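Local coordinates for peptidoglycan-recognition protein SA (Drosophila melanogaster, PDB 1SXR), which recognises peptidoglycan of Gram-positive bacteria as a secreted innate-immune receptor and switches on the Toll pathway, at residues A[165-168]-A[169-172]; A[61-64]-A[65-69]. One frame throughout, in Å; residues are numbered along the deposited sequence.

Interaction 1: A[165-168]-A[169-172]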
loop_
_atom_site.group_PDB
_atom_site.type_symbol
_atom_site.label_atom_id
_atom_site.label_comp_id
_atom_site.label_asym_id
_atom_site.label_seq_id
_atom_site.Cartn_x
_atom_site.Cartn_y
_atom_site.Cartn_z
ATOM N N ASN A 165 -10.760 -1.129 -11.738
ATOM C CA ASN A 165 -11.471 -0.288 -12.699
ATOM C C ASN A 165 -11.476 1.178 -12.298
ATOM O O ASN A 165 -11.395 2.053 -13.164
ATOM C CB ASN A 165 -12.893 -0.795 -12.949
ATOM C CG ASN A 165 -12.914 -2.078 -13.743
ATOM O OD1 ASN A 165 -11.961 -2.391 -14.460
ATOM N ND2 ASN A 165 -14.002 -2.849 -13.613
ATOM N N GLU A 166 -11.577 1.451 -10.999
ATOM C CA GLU A 166 -11.499 2.813 -10.491
ATOM C C GLU A 166 -10.116 3.440 -10.705
ATOM O O GLU A 166 -10.020 4.535 -11.257
ATOM C CB GLU A 166 -11.940 2.875 -9.014
ATOM C CG GLU A 166 -11.702 4.196 -8.289
ATOM C CD GLU A 166 -12.560 5.355 -8.799
ATOM O OE1 GLU A 166 -13.661 5.120 -9.347
ATOM O OE2 GLU A 166 -12.136 6.517 -8.641
ATOM N N ILE A 167 -9.041 2.780 -10.272
ATOM C CA ILE A 167 -7.724 3.417 -10.382
ATOM C C ILE A 167 -7.282 3.637 -11.836
ATOM O O ILE A 167 -6.467 4.512 -12.122
ATOM C CB ILE A 167 -6.651 2.664 -9.566
ATOM C CG1 ILE A 167 -6.345 1.315 -10.188
ATOM C CG2 ILE A 167 -7.087 2.488 -8.107
ATOM C CD1 ILE A 167 -5.130 0.645 -9.586
ATOM N N GLN A 168 -7.830 2.863 -12.763
ATOM C CA GLN A 168 -7.519 3.095 -14.181
ATOM C C GLN A 168 -7.930 4.492 -14.642
ATOM O O GLN A 168 -7.411 5.004 -15.633
ATOM C CB GLN A 168 -8.212 2.072 -15.058
ATOM C CG GLN A 168 -7.624 0.703 -15.009
ATOM C CD GLN A 168 -8.442 -0.271 -15.821
ATOM O OE1 GLN A 168 -8.807 0.026 -16.953
ATOM N NE2 GLN A 168 -8.741 -1.429 -15.250
ATOM N N GLU A 169 -8.856 5.106 -13.924
ATOM C CA GLU A 169 -9.311 6.444 -14.289
ATOM C C GLU A 169 -8.530 7.544 -13.577
ATOM O O GLU A 169 -8.800 8.737 -13.773
ATOM C CB GLU A 169 -10.802 6.586 -14.007
ATOM C CG GLU A 169 -11.635 5.466 -14.617
ATOM C CD GLU A 169 -11.579 5.465 -16.133
ATOM O OE1 GLU A 169 -11.459 6.564 -16.719
ATOM O OE2 GLU A 169 -11.643 4.371 -16.737
ATOM N N TRP A 170 -7.559 7.176 -12.747
ATOM C CA TRP A 170 -6.822 8.193 -12.017
ATOM C C TRP A 170 -5.675 8.702 -12.854
ATOM O O TRP A 170 -5.131 7.973 -13.680
ATOM C CB TRP A 170 -6.242 7.620 -10.727
ATOM C CG TRP A 170 -7.236 7.317 -9.679
ATOM C CD1 TRP A 170 -8.599 7.244 -9.814
ATOM C CD2 TRP A 170 -6.951 6.986 -8.317
ATOM N NE1 TRP A 170 -9.170 6.903 -8.613
ATOM C CE2 TRP A 170 -8.182 6.735 -7.677
ATOM C CE3 TRP A 170 -5.770 6.880 -7.568
ATOM C CZ2 TRP A 170 -8.268 6.395 -6.324
ATOM C CZ3 TRP A 170 -5.858 6.526 -6.226
ATOM C CH2 TRP A 170 -7.099 6.294 -5.618
ATOM N N PRO A 171 -5.268 9.940 -12.603
ATOM C CA PRO A 171 -4.081 10.457 -13.253
ATOM C C PRO A 171 -2.915 9.595 -12.806
ATOM O O PRO A 171 -2.914 9.076 -11.683
ATOM C CB PRO A 171 -3.935 11.877 -12.689
ATOM C CG PRO A 171 -5.267 12.213 -12.069
ATOM C CD PRO A 171 -5.872 10.903 -11.661
ATOM N N HIS A 172 -1.950 9.430 -13.687
ATOM C CA HIS A 172 -0.749 8.650 -13.378
ATOM C C HIS A 172 -0.914 7.173 -13.660
ATOM O O HIS A 172 0.088 6.465 -13.703
ATOM C CB HIS A 172 -0.248 8.851 -11.925
ATOM C CG HIS A 172 0.237 10.237 -11.626
ATOM N ND1 HIS A 172 1.554 10.616 -11.775
ATOM C CD2 HIS A 172 -0.421 11.332 -11.175
ATOM C CE1 HIS A 172 1.687 11.887 -11.428
ATOM N NE2 HIS A 172 0.501 12.346 -11.060
HETATM O O HOH W 1 -12.361 2.080 -15.640
HETATM O O HOH W 2 -6.038 7.273 -16.075
#

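Interaction 2: A[61-64]-A[65-69]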
loop_
_atom_site.group_PDB
_atom_site.type_symbol
_atom_site.label_atom_id
_atom_site.label_comp_id
_atom_site.label_asym_id
_atom_site.label_seq_id
_atom_site.Cartn_x
_atom_site.Cartn_y
_atom_site.Cartn_z
ATOM N N MET A 61 -1.996 -8.758 11.403
ATOM C CA MET A 61 -1.488 -8.845 10.033
ATOM C C MET A 61 0.045 -8.762 10.028
ATOM O O MET A 61 0.730 -9.500 9.317
ATOM C CB MET A 61 -2.093 -7.734 9.157
ATOM C CG MET A 61 -1.739 -7.920 7.710
ATOM S SD MET A 61 -2.412 -6.622 6.659
ATOM C CE MET A 61 -4.016 -6.346 7.365
ATOM N N GLN A 62 0.596 -7.810 10.771
ATOM C CA GLN A 62 2.039 -7.733 10.934
ATOM C C GLN A 62 2.676 -9.034 11.466
ATOM O O GLN A 62 3.705 -9.476 10.950
ATOM C CB GLN A 62 2.416 -6.533 11.820
ATOM C CG GLN A 62 3.925 -6.350 11.877
ATOM C CD GLN A 62 4.321 -5.277 12.848
ATOM O OE1 GLN A 62 3.815 -5.229 13.974
ATOM N NE2 GLN A 62 5.231 -4.421 12.423
ATOM N N ALA A 63 2.057 -9.629 12.480
ATOM C CA ALA A 63 2.515 -10.909 13.028
ATOM C C ALA A 63 2.501 -11.989 11.966
ATOM O O ALA A 63 3.429 -12.791 11.865
ATOM C CB ALA A 63 1.629 -11.309 14.186
ATOM N N TYR A 64 1.436 -12.061 11.190
ATOM C CA TYR A 64 1.392 -13.045 10.107
ATOM C C TYR A 64 2.516 -12.763 9.089
ATOM O O TYR A 64 3.265 -13.648 8.687
ATOM C CB TYR A 64 0.010 -12.976 9.441
ATOM C CG TYR A 64 -0.171 -13.882 8.258
ATOM C CD1 TYR A 64 -0.029 -15.252 8.362
ATOM C CD2 TYR A 64 -0.525 -13.341 7.033
ATOM C CE1 TYR A 64 -0.225 -16.071 7.222
ATOM C CE2 TYR A 64 -0.724 -14.121 5.931
ATOM C CZ TYR A 64 -0.562 -15.475 6.022
ATOM O OH TYR A 64 -0.764 -16.220 4.861
ATOM N N HIS A 65 2.664 -11.521 8.666
ATOM C CA HIS A 65 3.697 -11.225 7.688
ATOM C C HIS A 65 5.115 -11.471 8.197
ATOM O O HIS A 65 5.938 -12.027 7.476
ATOM C CB HIS A 65 3.557 -9.772 7.235
ATOM C CG HIS A 65 2.381 -9.552 6.346
ATOM N ND1 HIS A 65 2.194 -8.400 5.602
ATOM C CD2 HIS A 65 1.342 -10.370 6.053
ATOM C CE1 HIS A 65 1.072 -8.513 4.908
ATOM N NE2 HIS A 65 0.540 -9.702 5.156
ATOM N N GLN A 66 5.408 -11.041 9.417
ATOM C CA GLN A 66 6.744 -11.223 9.988
ATOM C C GLN A 66 7.061 -12.657 10.357
ATOM O O GLN A 66 8.180 -13.119 10.093
ATOM C CB GLN A 66 6.928 -10.336 11.224
ATOM C CG GLN A 66 7.114 -8.874 10.848
ATOM C CD GLN A 66 7.347 -7.984 12.080
ATOM O OE1 GLN A 66 6.720 -8.198 13.126
ATOM N NE2 GLN A 66 8.242 -6.997 11.948
ATOM N N ASN A 67 6.102 -13.360 10.957
ATOM C CA ASN A 67 6.407 -14.651 11.578
ATOM C C ASN A 67 5.982 -15.859 10.778
ATOM O O ASN A 67 6.428 -16.981 11.090
ATOM C CB ASN A 67 5.791 -14.710 12.967
ATOM C CG ASN A 67 6.302 -13.601 13.873
ATOM O OD1 ASN A 67 7.416 -13.114 13.708
ATOM N ND2 ASN A 67 5.482 -13.189 14.809
ATOM N N GLU A 68 5.117 -15.665 9.782
ATOM C CA GLU A 68 4.708 -16.772 8.924
ATOM C C GLU A 68 5.195 -16.590 7.500
ATOM O O GLU A 68 5.597 -17.552 6.840
ATOM C CB GLU A 68 3.200 -16.986 8.953
ATOM C CG GLU A 68 2.684 -17.460 10.309
ATOM C CD GLU A 68 3.294 -18.788 10.749
ATOM O OE1 GLU A 68 3.470 -19.691 9.894
ATOM O OE2 GLU A 68 3.573 -18.929 11.963
ATOM N N LEU A 69 5.168 -15.360 7.008
ATOM C CA LEU A 69 5.591 -15.131 5.625
ATOM C C LEU A 69 7.061 -14.742 5.547
ATOM O O LEU A 69 7.616 -14.618 4.454
ATOM C CB LEU A 69 4.723 -14.064 4.964
ATOM C CG LEU A 69 3.227 -14.366 4.883
ATOM C CD1 LEU A 69 2.530 -13.311 4.084
ATOM C CD2 LEU A 69 3.025 -15.773 4.266
#

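Interaction 1: A[165-168]-A[169-172]
Glu166 reaches over from the last turn of helix 161-167 to the indole of Trp170, four residues on, and the two side chains cross at about a right angle. Trp170 NE1 donates to Glu166 OE2 at 3.0 Å, and the N-H...O angle of 165° makes the bond nearly straight. From the indole side the approach is in plane, at the ring edge. The carboxylate is turned steeply against the indole, their planes 73° apart, and OE2 is met on its anti side, somewhat out of the carboxylate plane. The path of the glutamate explains the reach: its CB leaves the backbone pointing away from 169-172, CG stands anti to the backbone N (chi1 171°), and a bend at chi2 brings the acid back to NE1. One face of the indole takes Ile167 CA, 4.0 Å from the centroid of the five-membered ring and almost on the ring normal, in a CH-pi contact. The main chain linking the two residues folds as a type I beta turn from Ile167 to Trp170, with Trp170 N bonded to Ile167 O at 2.9 Å; one residue earlier, Glu169 N meets Glu166 O at 3.0 Å. Two waters extend the pattern, one joining Asn165 O to Glu169 OE2, the other Gln168 O to Trp170 O. Outside the turn, Trp170 packs on Leu125, Ala128 and Lys129 of helix 122-137 and on Leu147 of strand 145-149. The indole is therefore buried against largely aliphatic side-chain surface while its one polar atom is satisfied by a partly exposed carboxylate; with edge and face both engaged, ring rotation is probably restricted.

Interaction 2: A[61-64]-A[65-69]
The C-terminal end of helix 50-67, whose residues 61-64 are inferred to belong to a peptidoglycan-binding region, carries this contact. Met61 and His65, one turn apart, lie side by side and point the same way: Met61 CG stands over a face of the imidazole, 4.1 Å from its centroid in a CH-pi contact, while SD lies oblique to the ring. In its plane, the same imidazole meets Tyr64 CD2 at an edge, 3.6 Å from His65 CD2. Were His65 an alanine, Met61 CG would probably lose the ring face it stands over and Ser75 N its acceptor, His65 ND1. Gln62 and Gln66 form a second parallel pair, their amides stacked with planes 3° apart and Gln66 OE1 3.6 Å from Gln62 CG. With CG anti to the backbone N (chi1 177°), the Tyr64 ring takes Leu69 CG over one face, 4.3 Å from the ring centroid. Tyr64 O accepts both Glu68 N at 2.9 Å and Leu69 N at 3.1 Å; the latter, an i to i+5 bond, shows the chain leaving regular alpha-helical geometry. Around these residues, Gln62 is held by Asp73 and Lys23 N, and Gln66 NE2 by the carbonyls of Asn72 and Pro24. Met61 and His65 touch Ile74, so this helix end is tied to the loop after it, while Gln62 also packs on Lys17 and Trp20 of helix 17-20.

Interactions 1 and 2 are both local contacts at the C-terminal end of a helix, but on opposite sides of the chain's centre, their centres about 30 Å apart and with no elements in common. Each is partly buried. At 165-172, the buried members face helix 122-137 and strand 145-149, an edge strand of the sheet, and the chemistry is a carboxylate-to-indole hydrogen bond, turn backbone bonds, and water bridges at the surface. At 61-69, the inward side instead presents polar groups, two glutamines and a histidine, bonded to backbone atoms and to the Asp73 carboxylate, whereas Tyr64, Asn67 and Glu68 are exposed. Only interaction 2 overlaps the inferred peptidoglycan-binding region.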